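Malonate decarboxylase subunit alpha (Acinetobacter baumannii ATCC 17978, PDB 6MPR) probably transfers the acyl carrier protein from its acetyl thioester to malonate, as the transferase subunit of the malonate decarboxylase complex. Local coordinates at residues A[394-408]-A[422-434]. Numbering follows the deposited sequence.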
ATOM      1  N   MET A 394       3.921  -1.968  -9.144  1.00 10.40           N
ATOM      2  CA  MET A 394       4.311  -0.779  -9.888  0.52 13.42           C
ATOM      3  C   MET A 394       3.608  -0.691 -11.238  1.00 13.84           C
ATOM      4  O   MET A 394       3.301   0.421 -11.697  1.00 14.12           O
ATOM      5  CB  MET A 394       5.827  -0.774 -10.071  0.52 12.66           C
ATOM      6  CG  MET A 394       6.594  -1.012  -8.780  0.52 13.55           C
ATOM      7  SD  MET A 394       6.344   0.330  -7.590  0.52 14.21           S
ATOM      8  CE  MET A 394       7.057   1.654  -8.528  0.52  9.06           C
ATOM      9  N   GLY A 395       3.341  -1.829 -11.871  1.00 15.12           N
ATOM     10  CA  GLY A 395       2.779  -1.863 -13.207  1.00 13.24           C
ATOM     11  C   GLY A 395       1.293  -2.169 -13.273  1.00 11.31           C
ATOM     12  O   GLY A 395       0.869  -3.093 -13.976  1.00 12.80           O
ATOM     13  N   HIS A 396       0.488  -1.387 -12.561  1.00  8.19           N
ATOM     14  CA  HIS A 396      -0.953  -1.437 -12.742  1.00  8.93           C
ATOM     15  C   HIS A 396      -1.534  -0.049 -12.518  1.00 12.12           C
ATOM     16  O   HIS A 396      -0.910   0.825 -11.909  1.00 13.10           O
ATOM     17  CB  HIS A 396      -1.609  -2.458 -11.796  1.00 15.28           C
ATOM     18  CG  HIS A 396      -1.689  -1.995 -10.372  1.00 12.16           C
ATOM     19  ND1 HIS A 396      -0.677  -2.215  -9.462  1.00 10.83           N
ATOM     20  CD2 HIS A 396      -2.659  -1.326  -9.703  1.00 10.33           C
ATOM     21  CE1 HIS A 396      -1.010  -1.681  -8.299  1.00  8.51           C
ATOM     22  NE2 HIS A 396      -2.213  -1.148  -8.412  1.00 10.06           N
ATOM     23  N   ASP A 397      -2.732   0.147 -13.051  1.00  9.46           N
ATOM     24  CA  ASP A 397      -3.501   1.352 -12.807  1.00  9.48           C
ATOM     25  C   ASP A 397      -4.120   1.277 -11.416  1.00 10.04           C
ATOM     26  O   ASP A 397      -4.998   0.438 -11.177  1.00 12.07           O
ATOM     27  CB  ASP A 397      -4.589   1.505 -13.869  1.00 10.80           C
ATOM     28  CG  ASP A 397      -5.413   2.761 -13.665  1.00 18.55           C
ATOM     29  OD1 ASP A 397      -4.850   3.763 -13.162  1.00 16.48           O
ATOM     30  OD2 ASP A 397      -6.614   2.743 -14.006  1.00 22.05           O
ATOM     31  N   PRO A 398      -3.677   2.113 -10.466  1.00  8.57           N
ATOM     32  CA  PRO A 398      -4.214   2.036  -9.098  1.00 11.91           C
ATOM     33  C   PRO A 398      -5.636   2.570  -9.029  1.00 11.73           C
ATOM     34  O   PRO A 398      -5.839   3.792  -9.066  1.00  9.62           O
ATOM     35  CB  PRO A 398      -3.237   2.909  -8.295  1.00  9.45           C
ATOM     36  CG  PRO A 398      -2.741   3.941  -9.310  1.00  8.24           C
ATOM     37  CD  PRO A 398      -2.683   3.192 -10.631  1.00 10.75           C
ATOM     38  N   ARG A 399      -6.630   1.682  -8.926  1.00  9.89           N
ATOM     39  CA  ARG A 399      -8.026   2.085  -9.025  0.51 10.92           C
ATOM     40  C   ARG A 399      -8.567   2.681  -7.727  1.00 11.70           C
ATOM     41  O   ARG A 399      -9.725   3.117  -7.704  1.00 13.15           O
ATOM     42  CB  ARG A 399      -8.875   0.887  -9.485  0.51 13.25           C
ATOM     43  CG  ARG A 399      -8.514   0.378 -10.901  0.51 15.72           C
ATOM     44  CD  ARG A 399      -9.067   1.299 -12.011  0.51 17.60           C
ATOM     45  NE  ARG A 399      -8.628   0.928 -13.365  0.51 11.14           N
ATOM     46  CZ  ARG A 399      -9.244   0.040 -14.137  0.51 19.76           C
ATOM     47  NH1 ARG A 399     -10.328  -0.586 -13.701  0.51 16.90           N
ATOM     48  NH2 ARG A 399      -8.779  -0.222 -15.350  0.51 23.07           N
ATOM     49  N   GLY A 400      -7.768   2.698  -6.660  1.00  9.90           N
ATOM     50  CA  GLY A 400      -8.124   3.410  -5.450  1.00 10.92           C
ATOM     51  C   GLY A 400      -7.632   4.837  -5.454  1.00 13.82           C
ATOM     52  O   GLY A 400      -7.977   5.614  -4.559  1.00 11.61           O
ATOM     53  N   ARG A 401      -6.856   5.223  -6.467  1.00 11.69           N
ATOM     54  CA  ARG A 401      -6.296   6.566  -6.535  1.00 10.56           C
ATOM     55  C   ARG A 401      -7.340   7.597  -6.965  1.00 12.57           C
ATOM     56  O   ARG A 401      -8.113   7.379  -7.905  1.00 14.33           O
ATOM     57  CB  ARG A 401      -5.110   6.610  -7.502  1.00 13.38           C
ATOM     58  CG  ARG A 401      -4.613   8.030  -7.763  1.00 13.21           C
ATOM     59  CD  ARG A 401      -3.321   8.124  -8.560  1.00  8.69           C
ATOM     60  NE  ARG A 401      -3.120   9.518  -8.970  1.00  9.38           N
ATOM     61  CZ  ARG A 401      -1.979  10.028  -9.404  1.00 10.98           C
ATOM     62  NH1 ARG A 401      -0.884   9.277  -9.482  1.00 10.42           N
ATOM     63  NH2 ARG A 401      -1.938  11.300  -9.754  1.00  9.22           N
ATOM     64  N   ARG A 402      -7.349   8.734  -6.269  1.00  9.65           N
ATOM     65  CA  ARG A 402      -8.262   9.829  -6.567  1.00 14.33           C
ATOM     66  C   ARG A 402      -7.581  11.167  -6.843  1.00 15.72           C
ATOM     67  O   ARG A 402      -8.197  12.018  -7.496  1.00 16.44           O
ATOM     68  CB  ARG A 402      -9.264  10.004  -5.418  1.00 11.59           C
ATOM     69  CG  ARG A 402     -10.107   8.739  -5.115  1.00 13.17           C
ATOM     70  CD  ARG A 402     -11.087   8.460  -6.268  1.00 11.48           C
ATOM     71  NE  ARG A 402     -11.940   7.298  -5.998  1.00 11.33           N
ATOM     72  CZ  ARG A 402     -11.659   6.064  -6.392  1.00 13.08           C
ATOM     73  NH1 ARG A 402     -10.544   5.807  -7.070  1.00 13.30           N
ATOM     74  NH2 ARG A 402     -12.471   5.077  -6.076  1.00 12.92           N
ATOM     75  N   HIS A 403      -6.337  11.385  -6.397  1.00 11.61           N
ATOM     76  CA  HIS A 403      -5.741  12.699  -6.611  1.00 10.73           C
ATOM     77  C   HIS A 403      -5.201  12.813  -8.023  1.00 13.06           C
ATOM     78  O   HIS A 403      -4.714  11.839  -8.615  1.00 11.97           O
ATOM     79  CB  HIS A 403      -4.630  13.026  -5.590  1.00  9.63           C
ATOM     80  CG  HIS A 403      -3.285  12.421  -5.890  1.00 12.76           C
ATOM     81  ND1 HIS A 403      -2.992  11.089  -5.658  1.00 13.14           N
ATOM     82  CD2 HIS A 403      -2.143  12.978  -6.362  1.00 12.68           C
ATOM     83  CE1 HIS A 403      -1.733  10.850  -5.991  1.00 10.13           C
ATOM     84  NE2 HIS A 403      -1.196  11.978  -6.425  1.00 11.83           N
ATOM     85  N   ASP A 404      -5.296  14.027  -8.556  1.00 14.78           N
ATOM     86  CA  ASP A 404      -4.895  14.329  -9.925  1.00 13.91           C
ATOM     87  C   ASP A 404      -3.496  14.921  -9.972  1.00 15.35           C
ATOM     88  O   ASP A 404      -3.085  15.665  -9.075  1.00 18.21           O
ATOM     89  CB  ASP A 404      -5.869  15.315 -10.575  1.00 16.54           C
ATOM     90  CG  ASP A 404      -5.989  16.604  -9.795  1.00 22.12           C
ATOM     91  OD1 ASP A 404      -6.416  16.564  -8.626  1.00 23.15           O
ATOM     92  OD2 ASP A 404      -5.633  17.660 -10.344  1.00 22.12           O
ATOM     93  N   THR A 405      -2.764  14.551 -11.012  1.00 12.76           N
ATOM     94  CA  THR A 405      -1.551  15.210 -11.466  1.00 14.74           C
ATOM     95  C   THR A 405      -1.701  15.299 -12.975  1.00 14.42           C
ATOM     96  O   THR A 405      -2.526  14.580 -13.556  1.00 16.33           O
ATOM     97  CB  THR A 405      -0.274  14.431 -11.117  1.00 12.46           C
ATOM     98  OG1 THR A 405      -0.313  13.162 -11.778  1.00 16.02           O
ATOM     99  CG2 THR A 405      -0.119  14.202  -9.591  1.00 13.56           C
ATOM    100  N   PRO A 406      -0.925  16.168 -13.642  1.00 18.52           N
ATOM    101  CA  PRO A 406      -1.117  16.344 -15.100  1.00 18.57           C
ATOM    102  C   PRO A 406      -0.961  15.065 -15.923  1.00 17.29           C
ATOM    103  O   PRO A 406      -1.792  14.815 -16.807  1.00 15.96           O
ATOM    104  CB  PRO A 406      -0.055  17.396 -15.460  1.00 20.62           C
ATOM    105  CG  PRO A 406       0.103  18.214 -14.192  1.00 20.84           C
ATOM    106  CD  PRO A 406      -0.009  17.185 -13.083  1.00 18.52           C
ATOM    107  N   ALA A 407       0.068  14.245 -15.668  1.00 11.77           N
ATOM    108  CA  ALA A 407       0.232  13.025 -16.459  1.00 12.06           C
ATOM    109  C   ALA A 407      -0.940  12.071 -16.245  1.00 14.83           C
ATOM    110  O   ALA A 407      -1.431  11.454 -17.197  1.00 14.92           O
ATOM    111  CB  ALA A 407       1.552  12.330 -16.103  1.00 12.85           C
ATOM    112  N   TRP A 408      -1.394  11.933 -14.996  1.00 16.38           N
ATOM    113  CA  TRP A 408      -2.487  11.015 -14.686  1.00 15.88           C
ATOM    114  C   TRP A 408      -3.791  11.474 -15.333  1.00 15.86           C
ATOM    115  O   TRP A 408      -4.552  10.655 -15.862  1.00 17.44           O
ATOM    116  CB  TRP A 408      -2.618  10.910 -13.169  1.00 13.11           C
ATOM    117  CG  TRP A 408      -3.637   9.963 -12.623  1.00 11.69           C
ATOM    118  CD1 TRP A 408      -3.475   8.630 -12.385  1.00 11.71           C
ATOM    119  CD2 TRP A 408      -4.951  10.296 -12.170  1.00 11.34           C
ATOM    120  NE1 TRP A 408      -4.626   8.102 -11.837  1.00 11.58           N
ATOM    121  CE2 TRP A 408      -5.541   9.111 -11.682  1.00 10.04           C
ATOM    122  CE3 TRP A 408      -5.687  11.478 -12.129  1.00 14.40           C
ATOM    123  CZ2 TRP A 408      -6.832   9.075 -11.180  1.00 13.06           C
ATOM    124  CZ3 TRP A 408      -6.969  11.442 -11.617  1.00 14.21           C
ATOM    125  CH2 TRP A 408      -7.532  10.245 -11.153  1.00 16.49           C
ATOM    126  N   TYR A 422     -16.446  14.395 -16.219  1.00 22.47           N
ATOM    127  CA  TYR A 422     -16.325  14.486 -14.766  1.00 20.74           C
ATOM    128  C   TYR A 422     -16.445  13.118 -14.104  1.00 21.92           C
ATOM    129  O   TYR A 422     -15.880  12.905 -13.022  1.00 19.64           O
ATOM    130  CB  TYR A 422     -17.374  15.454 -14.212  1.00 17.99           C
ATOM    131  CG  TYR A 422     -16.931  16.898 -14.220  1.00 24.97           C
ATOM    132  CD1 TYR A 422     -15.884  17.322 -13.419  1.00 22.15           C
ATOM    133  CD2 TYR A 422     -17.569  17.837 -15.017  1.00 31.85           C
ATOM    134  CE1 TYR A 422     -15.475  18.643 -13.420  1.00 25.23           C
ATOM    135  CE2 TYR A 422     -17.167  19.164 -15.023  1.00 31.39           C
ATOM    136  CZ  TYR A 422     -16.116  19.558 -14.226  1.00 33.66           C
ATOM    137  OH  TYR A 422     -15.711  20.871 -14.218  1.00 35.97           O
ATOM    138  N   LEU A 423     -17.144  12.170 -14.743  1.00 17.10           N
ATOM    139  CA  LEU A 423     -17.266  10.814 -14.216  1.00 16.68           C
ATOM    140  C   LEU A 423     -16.145   9.888 -14.674  1.00 21.41           C
ATOM    141  O   LEU A 423     -16.042   8.767 -14.165  1.00 26.52           O
ATOM    142  CB  LEU A 423     -18.625  10.206 -14.621  1.00 17.60           C
ATOM    143  CG  LEU A 423     -19.874  10.954 -14.159  1.00 20.94           C
ATOM    144  CD1 LEU A 423     -21.161  10.389 -14.814  1.00 20.54           C
ATOM    145  CD2 LEU A 423     -19.989  10.902 -12.647  1.00 25.24           C
ATOM    146  N   ALA A 424     -15.321  10.312 -15.625  1.00 21.97           N
ATOM    147  CA  ALA A 424     -14.167   9.528 -16.013  1.00 20.74           C
ATOM    148  C   ALA A 424     -13.014   9.800 -15.049  1.00 19.48           C
ATOM    149  O   ALA A 424     -13.034  10.765 -14.282  1.00 20.98           O
ATOM    150  CB  ALA A 424     -13.759   9.849 -17.449  1.00 19.40           C
ATOM    151  N   ARG A 425     -12.019   8.928 -15.066  1.00 20.88           N
ATOM    152  CA  ARG A 425     -10.870   9.125 -14.195  1.00 18.51           C
ATOM    153  C   ARG A 425      -9.569   8.986 -14.972  1.00 13.74           C
ATOM    154  O   ARG A 425      -9.516   8.432 -16.078  1.00 15.06           O
ATOM    155  CB  ARG A 425     -10.889   8.153 -13.011  1.00 23.92           C
ATOM    156  CG  ARG A 425     -11.413   6.779 -13.352  1.00 23.16           C
ATOM    157  CD  ARG A 425     -11.136   5.893 -12.170  1.00 24.02           C
ATOM    158  NE  ARG A 425     -11.823   4.614 -12.222  1.00 19.75           N
ATOM    159  CZ  ARG A 425     -11.669   3.695 -11.276  1.00 16.67           C
ATOM    160  NH1 ARG A 425     -10.862   3.953 -10.256  1.00 12.26           N
ATOM    161  NH2 ARG A 425     -12.317   2.544 -11.341  1.00 14.81           N
ATOM    162  N   GLY A 426      -8.513   9.533 -14.386  1.00 14.51           N
ATOM    163  CA  GLY A 426      -7.190   9.385 -14.941  1.00 13.98           C
ATOM    164  C   GLY A 426      -6.682   7.972 -14.748  1.00 13.77           C
ATOM    165  O   GLY A 426      -7.363   7.089 -14.213  1.00 14.17           O
ATOM    166  N   LYS A 427      -5.443   7.759 -15.207  1.00 11.85           N
ATOM    167  CA  LYS A 427      -4.783   6.461 -15.125  0.57 12.20           C
ATOM    168  C   LYS A 427      -3.291   6.672 -14.901  1.00 11.41           C
ATOM    169  O   LYS A 427      -2.693   7.621 -15.422  1.00 13.89           O
ATOM    170  CB  LYS A 427      -4.977   5.624 -16.406  0.57 11.22           C
ATOM    171  CG  LYS A 427      -6.412   5.495 -16.905  0.57 16.86           C
ATOM    172  CD  LYS A 427      -6.450   4.592 -18.137  0.57 23.65           C
ATOM    173  CE  LYS A 427      -7.870   4.231 -18.556  0.57 26.54           C
ATOM    174  NZ  LYS A 427      -8.573   5.336 -19.266  0.57 27.62           N
ATOM    175  N   LYS A 428      -2.682   5.780 -14.131  1.00 12.70           N
ATOM    176  CA  LYS A 428      -1.232   5.871 -14.005  1.00 15.60           C
ATOM    177  C   LYS A 428      -0.581   5.365 -15.290  1.00 17.14           C
ATOM    178  O   LYS A 428      -1.076   4.434 -15.933  1.00 14.25           O
ATOM    179  CB  LYS A 428      -0.754   5.059 -12.814  1.00 19.60           C
ATOM    180  CG  LYS A 428       0.741   5.121 -12.509  1.00 16.22           C
ATOM    181  CD  LYS A 428       1.050   3.904 -11.633  1.00 15.18           C
ATOM    182  CE  LYS A 428       2.509   3.724 -11.371  1.00 22.41           C
ATOM    183  NZ  LYS A 428       2.663   2.648 -10.354  1.00 13.86           N
ATOM    184  N   LEU A 429       0.553   5.974 -15.656  1.00 11.53           N
ATOM    185  CA  LEU A 429       1.295   5.522 -16.827  1.00  9.54           C
ATOM    186  C   LEU A 429       2.118   4.295 -16.474  1.00 10.87           C
ATOM    187  O   LEU A 429       2.843   4.282 -15.479  1.00 12.22           O
ATOM    188  CB  LEU A 429       2.210   6.623 -17.370  1.00  9.81           C
ATOM    189  CG  LEU A 429       1.524   7.812 -18.062  1.00 15.10           C
ATOM    190  CD1 LEU A 429       0.711   8.663 -17.065  1.00 13.84           C
ATOM    191  CD2 LEU A 429       2.563   8.662 -18.798  1.00 10.72           C
ATOM    192  N   VAL A 430       1.975   3.251 -17.283  1.00 12.77           N
ATOM    193  CA  VAL A 430       2.678   1.990 -17.104  1.00 11.04           C
ATOM    194  C   VAL A 430       3.295   1.670 -18.457  1.00 10.16           C
ATOM    195  O   VAL A 430       2.570   1.413 -19.427  1.00 11.04           O
ATOM    196  CB  VAL A 430       1.733   0.880 -16.634  1.00 11.25           C
ATOM    197  CG1 VAL A 430       2.396  -0.475 -16.693  1.00  9.03           C
ATOM    198  CG2 VAL A 430       1.265   1.180 -15.217  1.00 10.34           C
ATOM    199  N   VAL A 431       4.627   1.740 -18.538  1.00 10.61           N
ATOM    200  CA  VAL A 431       5.359   1.622 -19.794  1.00  9.99           C
ATOM    201  C   VAL A 431       6.109   0.298 -19.808  1.00 13.48           C
ATOM    202  O   VAL A 431       6.901   0.017 -18.899  1.00  9.60           O
ATOM    203  CB  VAL A 431       6.343   2.789 -19.985  1.00 11.38           C
ATOM    204  CG1 VAL A 431       7.006   2.706 -21.376  1.00 11.47           C
ATOM    205  CG2 VAL A 431       5.642   4.123 -19.751  1.00 11.57           C
ATOM    206  N   GLN A 432       5.893  -0.490 -20.851  1.00 10.31           N
ATOM    207  CA  GLN A 432       6.751  -1.638 -21.145  1.00 12.96           C
ATOM    208  C   GLN A 432       7.775  -1.216 -22.193  1.00 17.57           C
ATOM    209  O   GLN A 432       7.421  -0.977 -23.356  1.00 14.99           O
ATOM    210  CB  GLN A 432       5.943  -2.835 -21.639  1.00 19.74           C
ATOM    211  CG  GLN A 432       5.354  -3.667 -20.535  1.00 25.64           C
ATOM    212  CD  GLN A 432       6.393  -4.529 -19.827  1.00 40.99           C
ATOM    213  OE1 GLN A 432       6.080  -5.225 -18.868  1.00 49.38           O
ATOM    214  NE2 GLN A 432       7.634  -4.478 -20.292  1.00 45.29           N
ATOM    215  N   MET A 433       9.043  -1.138 -21.784  1.00 12.85           N
ATOM    216  CA  MET A 433      10.142  -0.665 -22.625  1.00 11.34           C
ATOM    217  C   MET A 433      11.044  -1.865 -22.878  1.00 18.23           C
ATOM    218  O   MET A 433      11.805  -2.278 -21.998  1.00 16.37           O
ATOM    219  CB  MET A 433      10.898   0.476 -21.942  1.00 12.58           C
ATOM    220  CG  MET A 433      12.146   0.927 -22.658  1.00 14.82           C
ATOM    221  SD  MET A 433      12.910   2.257 -21.688  1.00 23.67           S
ATOM    222  CE  MET A 433      13.992   2.948 -22.896  1.00 24.53           C
ATOM    223  N   VAL A 434      10.959  -2.424 -24.085  1.00 13.48           N
ATOM    224  CA  VAL A 434      11.488  -3.749 -24.368  0.53 16.84           C
ATOM    225  C   VAL A 434      11.994  -3.778 -25.813  1.00 17.84           C
ATOM    226  O   VAL A 434      11.344  -3.227 -26.709  1.00 14.88           O
ATOM    227  CB  VAL A 434      10.352  -4.761 -24.056  0.53 16.39           C
ATOM    228  CG1 VAL A 434       9.691  -5.294 -25.296  0.53 17.24           C
ATOM    229  CG2 VAL A 434      10.810  -5.838 -23.048  0.53 21.32           C
TER
HETATM  230  O   HOH W   1       0.489   0.938  -9.417  1.00 12.44           O
HETATM  231  O   HOH W   2      -8.276   4.713 -13.142  1.00 26.30           O
HETATM  232  O   HOH W   3      -8.481   5.734 -10.083  1.00 17.20           O
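Where W408 meets G426, a glycine backbone replaces a side chain against an aromatic ring: G426 CA lies over the six-membered ring of W408 in a CH-pi contact, 3.5 Å from its centroid and almost on the ring normal. The indole is laid under this backbone because CG stands anti to the backbone N (chi1 -177°). On its opposite face R401 NE and H403 O lie toward the rim, with CD1 of the indole over the centre of the R401 guanidinium.

Backbone and carboxylate bonds fix the next two residues. K427 N donates to W408 O at 3.1 Å, and K428 N meets D397 OD1, also at 3.1 Å, from above the carboxylate plane. The other carboxylate oxygen, D397 OD2, forms a salt bridge with R399 NE at 2.8 Å.

These bonds hold a loop, with a type I turn from P398 to R401, against the lead-in to strand 429-433, which runs between parallel neighbours 363-366 and 474-477 in a mixed sheet.

One lysine and two arginines reach carbonyls. The extended K428 chain passes P398, its CB packed tightly at 3.5 Å from P398 CD, and delivers NZ to M394 O at 2.7 Å; NZ also bonds G357 O and a water shared with H396 O. R399 O lies in the plane of the R425 guanidinium, and the bond from R425 NH1, 2.9 Å long, is bent (138°). R402 NH1 reaches the same oxygen from the same face, the two guanidinium planes perpendicular, while R402 NE bonds I465 O of the second subunit. D470 and D471 of the second subunit both form salt bridges with R425 NH2.

Among the apolar side chains, V430 CG1 rests on G395 CA and CG2 against H396 N, and L429 CD1 touches A407 CB.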